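Local coordinates for protein cyclase (Uncultured organism, PDB 5IBZ) that belongs to the putative cyclase family, may have arylformamidase activity, and binds acetylphosphate in its pocket in this crystal, at residues V162-F167 with L200-G205; G244-N249 with E281-E286; G120-S125 with L271-G276. All coordinates share one frame; numbering follows the deposited sequence. Where two conformers were deposited one is given.

Contacts 1 and 2 lie on one mixed beta sheet, where strands 199-203 and 244-247 are neighbours, and their centres are 9 Å apart. Both are buried. Contact 1 joins two parallel strands through backbone bonds and adds a charged cluster at their ends. Contact 2 sits closer to the middle of the chain. It relies on main-chain bonds and one aromatic face, and it carries Glu-281 of the ligand pocket. The two meet directly, since Asp-248 OD1 lies 2.7 Å from Thr-204 N, a probable hydrogen bond. Contact 3 touches neither. It is only partly buried, packs a strand against a helix, with one arginine side chain lying over a tyrosine ring, and borders a second subunit.

Contact 1 (V162-F167 with L200-G205)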
loop_
_atom_site.group_PDB
_atom_site.type_symbol
_atom_site.label_atom_id
_atom_site.label_comp_id
_atom_site.label_asym_id
_atom_site.label_seq_id
_atom_site.Cartn_x
_atom_site.Cartn_y
_atom_site.Cartn_z
ATOM N N VAL B 162 27.888 -22.083 -4.823
ATOM C CA VAL B 162 28.179 -23.031 -5.882
ATOM C C VAL B 162 27.794 -22.381 -7.218
ATOM O O VAL B 162 26.619 -22.088 -7.490
ATOM C CB VAL B 162 27.471 -24.394 -5.634
ATOM C CG1 VAL B 162 25.951 -24.274 -5.577
ATOM C CG2 VAL B 162 27.918 -25.417 -6.647
ATOM N N ASP B 163 28.810 -22.131 -8.031
ATOM C CA ASP B 163 28.642 -21.398 -9.276
ATOM C C ASP B 163 28.386 -22.390 -10.386
ATOM O O ASP B 163 29.291 -22.836 -11.076
ATOM C CB ASP B 163 29.859 -20.538 -9.557
ATOM C CG ASP B 163 29.627 -19.537 -10.679
ATOM O OD1 ASP B 163 28.660 -19.707 -11.454
ATOM O OD2 ASP B 163 30.449 -18.590 -10.779
ATOM N N ILE B 164 27.128 -22.747 -10.548
ATOM C CA ILE B 164 26.771 -23.748 -11.542
ATOM C C ILE B 164 26.985 -23.197 -12.954
ATOM O O ILE B 164 27.391 -23.927 -13.858
ATOM C CB ILE B 164 25.320 -24.221 -11.343
ATOM C CG1 ILE B 164 25.156 -24.886 -9.964
ATOM C CG2 ILE B 164 24.929 -25.206 -12.436
ATOM C CD1 ILE B 164 25.911 -26.189 -9.803
ATOM N N VAL B 165 26.747 -21.900 -13.141
ATOM C CA VAL B 165 26.991 -21.257 -14.436
ATOM C C VAL B 165 28.448 -21.493 -14.866
ATOM O O VAL B 165 28.707 -21.951 -15.988
ATOM C CB VAL B 165 26.648 -19.735 -14.385
ATOM C CG1 VAL B 165 27.147 -19.008 -15.610
ATOM C CG2 VAL B 165 25.132 -19.536 -14.238
ATOM N N ARG B 166 29.406 -21.218 -13.992
ATOM C CA ARG B 166 30.811 -21.386 -14.382
ATOM C C ARG B 166 31.187 -22.864 -14.514
ATOM O O ARG B 166 32.000 -23.225 -15.363
ATOM C CB ARG B 166 31.754 -20.687 -13.390
ATOM C CG ARG B 166 31.945 -19.210 -13.693
ATOM C CD ARG B 166 32.971 -18.545 -12.770
ATOM N NE ARG B 166 33.238 -17.171 -13.204
ATOM C CZ ARG B 166 32.482 -16.117 -12.893
ATOM N NH1 ARG B 166 31.407 -16.258 -12.103
ATOM N NH2 ARG B 166 32.805 -14.908 -13.361
ATOM N N PHE B 167 30.609 -23.712 -13.669
ATOM C CA PHE B 167 30.853 -25.145 -13.773
ATOM C C PHE B 167 30.440 -25.672 -15.162
ATOM O O PHE B 167 31.114 -26.549 -15.729
ATOM C CB PHE B 167 30.100 -25.897 -12.669
ATOM C CG PHE B 167 30.198 -27.399 -12.791
ATOM C CD1 PHE B 167 31.414 -28.028 -12.638
ATOM C CD2 PHE B 167 29.071 -28.167 -13.040
ATOM C CE1 PHE B 167 31.511 -29.400 -12.750
ATOM C CE2 PHE B 167 29.175 -29.548 -13.169
ATOM C CZ PHE B 167 30.391 -30.147 -13.004
ATOM N N LEU B 200 23.452 -22.768 1.402
ATOM C CA LEU B 200 23.934 -22.957 0.046
ATOM C C LEU B 200 23.348 -21.905 -0.873
ATOM O O LEU B 200 22.148 -21.700 -0.906
ATOM C CB LEU B 200 23.570 -24.344 -0.435
ATOM C CG LEU B 200 24.113 -24.706 -1.814
ATOM C CD1 LEU B 200 25.634 -24.884 -1.794
ATOM C CD2 LEU B 200 23.451 -25.978 -2.306
ATOM N N VAL B 201 24.218 -21.241 -1.619
ATOM C CA VAL B 201 23.819 -20.169 -2.504
ATOM C C VAL B 201 24.196 -20.584 -3.929
ATOM O O VAL B 201 25.382 -20.819 -4.218
ATOM C CB VAL B 201 24.516 -18.841 -2.096
ATOM C CG1 VAL B 201 24.150 -17.751 -3.010
ATOM C CG2 VAL B 201 24.158 -18.479 -0.641
ATOM N N ILE B 202 23.193 -20.738 -4.795
ATOM C CA ILE B 202 23.374 -21.320 -6.128
ATOM C C ILE B 202 23.278 -20.274 -7.222
ATOM O O ILE B 202 22.228 -19.601 -7.355
ATOM C CB ILE B 202 22.313 -22.405 -6.409
ATOM C CG1 ILE B 202 22.318 -23.435 -5.272
ATOM C CG2 ILE B 202 22.563 -23.087 -7.761
ATOM C CD1 ILE B 202 21.193 -24.447 -5.373
ATOM N N ARG B 203 24.349 -20.122 -7.999
ATOM C CA ARG B 203 24.311 -19.238 -9.168
ATOM C C ARG B 203 23.866 -19.991 -10.423
ATOM O O ARG B 203 24.587 -20.888 -10.923
ATOM C CB ARG B 203 25.671 -18.580 -9.421
ATOM C CG ARG B 203 25.647 -17.692 -10.667
ATOM C CD ARG B 203 26.802 -16.687 -10.706
ATOM N NE ARG B 203 26.771 -15.878 -11.926
ATOM C CZ ARG B 203 27.555 -16.061 -12.985
ATOM N NH1 ARG B 203 28.444 -17.042 -13.030
ATOM N NH2 ARG B 203 27.429 -15.253 -14.016
ATOM N N THR B 204 22.671 -19.602 -10.885
ATOM C CA THR B 204 22.040 -20.075 -12.120
ATOM C C THR B 204 22.122 -19.077 -13.270
ATOM O O THR B 204 21.880 -19.424 -14.439
ATOM C CB THR B 204 20.541 -20.351 -11.942
ATOM O OG1 THR B 204 19.820 -19.109 -11.949
ATOM C CG2 THR B 204 20.253 -21.129 -10.685
ATOM N N GLY B 205 22.414 -17.834 -12.924
ATOM C CA GLY B 205 22.537 -16.755 -13.896
ATOM C C GLY B 205 21.218 -16.134 -14.328
ATOM O O GLY B 205 21.215 -15.133 -15.042
#
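Val-162 pairs with Ile-202 where strands 158-163 and 199-203 run parallel in the central mixed sheet. Val-162 N donates to Val-201 O at 2.9 Å, and Arg-203 N donates to Val-162 O. On the sheet face carrying Val-162 and Ile-202 the packing is close and apolar. The two side chains run alongside each other from neighbouring strands. CG1 of Val-162 sits between its backbone N and carbonyl carbon (chi1 61°). From there it reaches Ile-202 CG1 at 3.7 Å and also touches Leu-200 CD1. Ile-164 CG1 packs beside Ile-202 CG2. Leu-183 of helix 180-190 closes over Val-162 and Ile-164.

The other face is polar. Asp-163 and Arg-203 are still buried there, and the contact loosens toward solvent at Arg-166, which is partly exposed. Asp-163 is the N-cap of helix 164-167, and its OD1 accepts from Arg-166 N at 3.0 Å, met from above the carboxylate plane. The same oxygen uses its syn lone pair for Arg-203 NH1 at 3.1 Å. Two donors thus grip OD1. The carboxylate and the Arg-203 guanidinium stand 79° apart, so they do not form a flat paired bridge. Val-165 lies over one face of that guanidinium, and the backbone N of Val-165 donates to Arg-203 O at 3.3 Å. Ala-289 of helix 286-295 touches Asp-163 and both arginines. Arg-203 NH2 turns to a further salt bridge with Glu-208.

Arg-166 NH1 and Arg-203 NH1 are 3.2 Å apart. Both are donors, and the shared carboxylate probably offsets their like charge. The outer arginine holds the second oxygen: Arg-166 NH1 meets Asp-163 OD2 at 2.8 Å, nearly along its C-O axis and within the guanidinium plane.

Contact 2 (G244-N249 with E281-E286). With UVW (acetylphosphate), chain F.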
loop_
_atom_site.group_PDB
_atom_site.type_symbol
_atom_site.label_atom_id
_atom_site.label_comp_id
_atom_site.label_asym_id
_atom_site.label_seq_id
_atom_site.Cartn_x
_atom_site.Cartn_y
_atom_site.Cartn_z
ATOM N N GLY B 244 19.399 -23.788 4.637
ATOM C CA GLY B 244 18.625 -23.092 3.620
ATOM C C GLY B 244 19.342 -23.158 2.298
ATOM O O GLY B 244 20.559 -23.345 2.260
ATOM N N VAL B 245 18.584 -22.996 1.218
ATOM C CA VAL B 245 19.118 -22.999 -0.133
ATOM C C VAL B 245 18.554 -21.795 -0.853
ATOM O O VAL B 245 17.334 -21.634 -0.913
ATOM C CB VAL B 245 18.745 -24.281 -0.888
ATOM C CG1 VAL B 245 19.313 -24.298 -2.267
ATOM C CG2 VAL B 245 19.222 -25.517 -0.131
ATOM N N ALA B 246 19.447 -20.953 -1.357
ATOM C CA ALA B 246 19.038 -19.759 -2.071
ATOM C C ALA B 246 19.593 -19.781 -3.473
ATOM O O ALA B 246 20.621 -20.400 -3.720
ATOM C CB ALA B 246 19.498 -18.539 -1.362
ATOM N N ALA B 247 18.943 -19.042 -4.372
ATOM C CA ALA B 247 19.408 -18.945 -5.751
ATOM C C ALA B 247 19.075 -17.598 -6.383
ATOM O O ALA B 247 18.259 -16.817 -5.862
ATOM C CB ALA B 247 18.813 -20.072 -6.603
ATOM N N ASP B 248 19.759 -17.333 -7.492
ATOM C CA ASP B 248 19.530 -16.149 -8.304
ATOM C C ASP B 248 18.540 -16.430 -9.448
ATOM O O ASP B 248 18.647 -15.872 -10.546
ATOM C CB ASP B 248 20.854 -15.648 -8.866
ATOM C CG ASP B 248 21.472 -16.628 -9.823
ATOM O OD1 ASP B 248 20.981 -17.781 -9.839
ATOM O OD2 ASP B 248 22.438 -16.254 -10.550
ATOM N N ASN B 249 17.566 -17.293 -9.187
ATOM C CA ASN B 249 16.414 -17.428 -10.080
ATOM C C ASN B 249 15.172 -17.007 -9.289
ATOM O O ASN B 249 15.294 -16.406 -8.203
ATOM C CB ASN B 249 16.308 -18.840 -10.663
ATOM C CG ASN B 249 16.171 -19.909 -9.609
ATOM O OD1 ASN B 249 15.922 -19.611 -8.442
ATOM N ND2 ASN B 249 16.311 -21.177 -10.025
ATOM N N GLU B 281 15.170 -16.781 -2.806
ATOM C CA GLU B 281 14.938 -16.534 -4.224
ATOM C C GLU B 281 15.283 -15.113 -4.603
ATOM O O GLU B 281 15.207 -14.199 -3.773
ATOM C CB GLU B 281 13.477 -16.818 -4.599
ATOM C CG GLU B 281 13.131 -18.297 -4.459
ATOM C CD GLU B 281 11.647 -18.600 -4.489
ATOM O OE1 GLU B 281 10.821 -17.694 -4.275
ATOM O OE2 GLU B 281 11.330 -19.775 -4.756
ATOM N N ILE B 282 15.610 -14.938 -5.872
ATOM C CA ILE B 282 15.952 -13.641 -6.483
ATOM C C ILE B 282 17.150 -12.970 -5.791
ATOM O O ILE B 282 17.250 -11.746 -5.653
ATOM C CB ILE B 282 14.744 -12.642 -6.516
ATOM C CG1 ILE B 282 13.401 -13.389 -6.653
ATOM C CG2 ILE B 282 14.964 -11.689 -7.682
ATOM C CD1 ILE B 282 12.191 -12.482 -6.869
ATOM N N TRP B 283 18.119 -13.781 -5.401
ATOM C CA TRP B 283 19.389 -13.239 -4.938
ATOM C C TRP B 283 20.230 -12.814 -6.145
ATOM O O TRP B 283 19.978 -13.251 -7.274
ATOM C CB TRP B 283 20.138 -14.275 -4.073
ATOM C CG TRP B 283 19.482 -14.599 -2.745
ATOM C CD1 TRP B 283 18.148 -14.635 -2.470
ATOM C CD2 TRP B 283 20.149 -14.943 -1.524
ATOM N NE1 TRP B 283 17.936 -14.983 -1.151
ATOM C CE2 TRP B 283 19.151 -15.174 -0.549
ATOM C CE3 TRP B 283 21.493 -15.063 -1.154
ATOM C CZ2 TRP B 283 19.458 -15.540 0.754
ATOM C CZ3 TRP B 283 21.795 -15.429 0.146
ATOM C CH2 TRP B 283 20.789 -15.657 1.080
ATOM N N TRP B 284 21.210 -11.940 -5.913
ATOM C CA TRP B 284 22.076 -11.406 -6.960
ATOM C C TRP B 284 23.493 -11.852 -6.683
ATOM O O TRP B 284 24.094 -11.445 -5.684
ATOM C CB TRP B 284 22.017 -9.875 -7.015
ATOM C CG TRP B 284 22.870 -9.333 -8.125
ATOM C CD1 TRP B 284 24.155 -8.874 -8.028
ATOM C CD2 TRP B 284 22.505 -9.224 -9.506
ATOM N NE1 TRP B 284 24.614 -8.489 -9.269
ATOM C CE2 TRP B 284 23.619 -8.693 -10.190
ATOM C CE3 TRP B 284 21.344 -9.533 -10.236
ATOM C CZ2 TRP B 284 23.594 -8.441 -11.566
ATOM C CZ3 TRP B 284 21.327 -9.284 -11.596
ATOM C CH2 TRP B 284 22.449 -8.752 -12.246
ATOM N N LEU B 285 24.028 -12.703 -7.559
ATOM C CA LEU B 285 25.270 -13.400 -7.263
ATOM C C LEU B 285 26.418 -13.097 -8.214
ATOM O O LEU B 285 27.499 -13.665 -8.073
ATOM C CB LEU B 285 24.991 -14.909 -7.261
ATOM C CG LEU B 285 23.931 -15.346 -6.239
ATOM C CD1 LEU B 285 23.691 -16.842 -6.309
ATOM C CD2 LEU B 285 24.310 -14.932 -4.827
ATOM N N GLU B 286 26.187 -12.227 -9.195
ATOM C CA GLU B 286 27.180 -12.001 -10.241
ATOM C C GLU B 286 28.516 -11.490 -9.704
ATOM O O GLU B 286 29.585 -11.955 -10.129
ATOM C CB GLU B 286 26.648 -11.012 -11.286
ATOM C CG GLU B 286 27.559 -10.988 -12.534
ATOM C CD GLU B 286 27.052 -10.116 -13.671
ATOM O OE1 GLU B 286 25.833 -9.947 -13.814
ATOM O OE2 GLU B 286 27.893 -9.613 -14.445
HETATM C C1 UVW F . 6.084 -19.394 -7.224
HETATM O O1 UVW F . 5.427 -18.486 -6.845
HETATM C C1M UVW F . 5.685 -20.154 -8.486
HETATM O O2 UVW F . 7.234 -19.790 -6.536
HETATM P P UVW F . 7.689 -19.154 -5.090
HETATM O O1P UVW F . 6.524 -19.094 -4.130
HETATM O O2P UVW F . 8.771 -20.068 -4.562
HETATM O O3P UVW F . 8.248 -17.763 -5.247
HETATM O O HOH W 1 23.322 -13.752 -10.116
#
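Ala-246 CB sits over the centre of the six-membered ring of Trp-283, 3.6 Å from its centroid, in a CH-pi contact. Beside it, Trp-283 N donates to Ala-247 O at 3.1 Å. One residue earlier, Ile-282 N donates to Asn-249 O at 2.8 Å, almost in line with the carbonyl. These two bonds tie the loop after strand 278-281 to the end of strand 244-247. Asp-248 CA also makes a CA-H...O contact with Trp-283 O.

Further out, a water donates to Asp-248 OD2 and accepts from Leu-285 N. The Asp-248 carboxylate also takes the backbone N-H groups of Thr-204 and Gly-205. Trp-283 NE1 is held by Gln-113 O, which helps fix the ring, and Trp-114 meets that ring edge-to-face. Asn-249 is anchored through ND2 to Thr-227 O.

Glu-281 turns away from this junction, with CG anti to its carbonyl carbon (chi1 -66°). Its OE2 lies 2.6 Å from O2P of acetylphosphate. His-119, His-268 and Arg-69 also bind the ligand. The junction lies at the C-terminal ends of the neighbouring parallel strands 244-247 and 278-281, where Glu-281 brings it to the ligand pocket of this cyclase-family protein.

Contact 3 (G120-S125 with L271-G276); sequences GWYGES and LLRDLG
Arg-273 lays its CD over the centre of the Tyr-122 ring, 3.6 Å from the centroid. This is a CH-pi contact. The guanidinium follows over the same ring but off-centre, with CZ 4.2 Å from the ring centroid, a cation-pi contact. The guanidinium and ring planes are 36° apart, so the charged group is inclined to the ring. The arginine chain is extended from CG to NE, and CG is anti to the backbone N (chi1 176°), which carries the charged end across the ring face.

Arg-273 NE donates to Ser-125 O at 3.0 Å. Ser-125 O lies near the guanidinium plane, while NE stands above the carbonyl plane. At another edge of the guanidinium, NH1 forms a salt bridge with Asp-274 OD1 at 2.9 Å. Asp-274 also faces the hydroxyl of Tyr-122. Tyr-122 OH lies 2.8 Å from Asp-274 OD1 and 2.9 Å from OD2, in weak bonds at best. Asn-270 ND2 holds Asp-274 OD2 from one turn earlier in the helix.

A water bridges the loop at 122-125 to the arginine. It donates to Tyr-122 O, accepts from Ser-125 N, and takes a weak bond from Arg-273 NH2.

Deeper in, Leu-272 CB lies 3.4 Å from Gly-120 O, and Leu-272 CD1 packs on the Gly-120 backbone. Leu-272 also touches Ile-279 of strand 278-281. Residues 120-122 pair antiparallel with a strand of the second subunit, and Pro-96 of that subunit packs on Tyr-122. The contact is thus a strand-helix packing at a subunit interface, where helix 266-275 backs a beta sheet that continues into the neighbouring chain.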
loop_
_atom_site.group_PDB
_atom_site.type_symbol
_atom_site.label_atom_id
_atom_site.label_comp_id
_atom_site.label_asym_id
_atom_site.label_seq_id
_atom_site.Cartn_x
_atom_site.Cartn_y
_atom_site.Cartn_z
ATOM N N GLY B 120 4.831 -22.710 2.009
ATOM C CA GLY B 120 4.474 -23.762 1.070
ATOM C C GLY B 120 4.430 -25.134 1.701
ATOM O O GLY B 120 5.183 -25.426 2.625
ATOM N N TRP B 121 3.557 -25.976 1.171
ATOM C CA TRP B 121 3.366 -27.321 1.687
ATOM C C TRP B 121 2.539 -28.094 0.677
ATOM O O TRP B 121 2.301 -27.614 -0.420
ATOM C CB TRP B 121 2.682 -27.290 3.060
ATOM C CG TRP B 121 1.261 -26.774 3.063
ATOM C CD1 TRP B 121 0.105 -27.524 3.088
ATOM C CD2 TRP B 121 0.841 -25.402 3.071
ATOM N NE1 TRP B 121 -0.987 -26.704 3.096
ATOM C CE2 TRP B 121 -0.573 -25.397 3.095
ATOM C CE3 TRP B 121 1.518 -24.181 3.070
ATOM C CZ2 TRP B 121 -1.317 -24.213 3.083
ATOM C CZ3 TRP B 121 0.782 -23.009 3.080
ATOM C CH2 TRP B 121 -0.617 -23.031 3.079
ATOM N N TYR B 122 2.130 -29.303 1.026
ATOM C CA TYR B 122 1.170 -30.035 0.218
ATOM C C TYR B 122 0.257 -30.752 1.188
ATOM O O TYR B 122 0.582 -30.927 2.357
ATOM C CB TYR B 122 1.853 -31.008 -0.761
ATOM C CG TYR B 122 2.796 -32.007 -0.146
ATOM C CD1 TYR B 122 2.318 -33.199 0.394
ATOM C CD2 TYR B 122 4.166 -31.775 -0.111
ATOM C CE1 TYR B 122 3.174 -34.118 0.965
ATOM C CE2 TYR B 122 5.028 -32.687 0.465
ATOM C CZ TYR B 122 4.521 -33.865 0.989
ATOM O OH TYR B 122 5.356 -34.795 1.551
ATOM N N GLY B 123 -0.918 -31.145 0.715
ATOM C CA GLY B 123 -1.898 -31.709 1.630
ATOM C C GLY B 123 -2.328 -30.729 2.711
ATOM O O GLY B 123 -2.293 -29.524 2.504
ATOM N N GLU B 124 -2.771 -31.241 3.857
ATOM C CA GLU B 124 -3.374 -30.387 4.871
ATOM C C GLU B 124 -2.425 -30.021 6.001
ATOM O O GLU B 124 -2.825 -29.345 6.948
ATOM C CB GLU B 124 -4.623 -31.052 5.436
ATOM C CG GLU B 124 -5.722 -31.177 4.383
ATOM C CD GLU B 124 -6.988 -31.827 4.908
ATOM O OE1 GLU B 124 -7.016 -32.223 6.092
ATOM O OE2 GLU B 124 -7.958 -31.942 4.126
ATOM N N SER B 125 -1.174 -30.454 5.894
ATOM C CA SER B 125 -0.194 -30.218 6.947
ATOM C C SER B 125 1.076 -29.594 6.408
ATOM O O SER B 125 1.521 -29.908 5.309
ATOM C CB SER B 125 0.180 -31.521 7.665
ATOM O OG SER B 125 -0.949 -32.141 8.263
ATOM N N LEU B 271 11.208 -29.525 0.325
ATOM C CA LEU B 271 12.082 -28.715 1.165
ATOM C C LEU B 271 11.332 -28.063 2.319
ATOM O O LEU B 271 11.725 -28.186 3.478
ATOM C CB LEU B 271 12.785 -27.637 0.354
ATOM C CG LEU B 271 13.835 -28.146 -0.633
ATOM C CD1 LEU B 271 14.533 -26.947 -1.285
ATOM C CD2 LEU B 271 14.847 -29.091 -0.029
ATOM N N LEU B 272 10.244 -27.364 2.016
ATOM C CA LEU B 272 9.556 -26.607 3.066
ATOM C C LEU B 272 8.820 -27.489 4.062
ATOM O O LEU B 272 9.034 -27.373 5.265
ATOM C CB LEU B 272 8.578 -25.623 2.434
ATOM C CG LEU B 272 9.278 -24.529 1.602
ATOM C CD1 LEU B 272 8.244 -23.747 0.828
ATOM C CD2 LEU B 272 10.144 -23.590 2.418
ATOM N N ARG B 273 7.969 -28.375 3.560
ATOM C CA ARG B 273 7.189 -29.247 4.432
ATOM C C ARG B 273 7.964 -30.426 5.005
ATOM O O ARG B 273 7.911 -30.667 6.208
ATOM C CB ARG B 273 5.962 -29.779 3.693
ATOM C CG ARG B 273 5.160 -30.772 4.502
ATOM C CD ARG B 273 4.141 -31.421 3.642
ATOM N NE ARG B 273 3.187 -32.221 4.380
ATOM C CZ ARG B 273 3.278 -33.523 4.603
ATOM N NH1 ARG B 273 4.341 -34.210 4.196
ATOM N NH2 ARG B 273 2.303 -34.150 5.260
ATOM N N ASP B 274 8.642 -31.194 4.160
ATOM C CA ASP B 274 9.213 -32.436 4.643
ATOM C C ASP B 274 10.518 -32.192 5.422
ATOM O O ASP B 274 10.709 -32.774 6.497
ATOM C CB ASP B 274 9.439 -33.402 3.473
ATOM C CG ASP B 274 8.142 -33.820 2.795
ATOM O OD1 ASP B 274 7.114 -33.894 3.485
ATOM O OD2 ASP B 274 8.150 -34.076 1.573
ATOM N N LEU B 275 11.422 -31.372 4.886
ATOM C CA LEU B 275 12.723 -31.135 5.537
ATOM C C LEU B 275 12.785 -29.917 6.462
ATOM O O LEU B 275 13.680 -29.824 7.319
ATOM C CB LEU B 275 13.818 -30.981 4.475
ATOM C CG LEU B 275 14.014 -32.132 3.490
ATOM C CD1 LEU B 275 15.272 -31.877 2.654
ATOM C CD2 LEU B 275 14.089 -33.466 4.188
ATOM N N GLY B 276 11.865 -28.972 6.288
ATOM C CA GLY B 276 11.935 -27.729 7.028
ATOM C C GLY B 276 13.154 -26.899 6.630
ATOM O O GLY B 276 13.726 -26.167 7.442
HETATM O O HOH W 2 -0.070 -32.829 4.400
#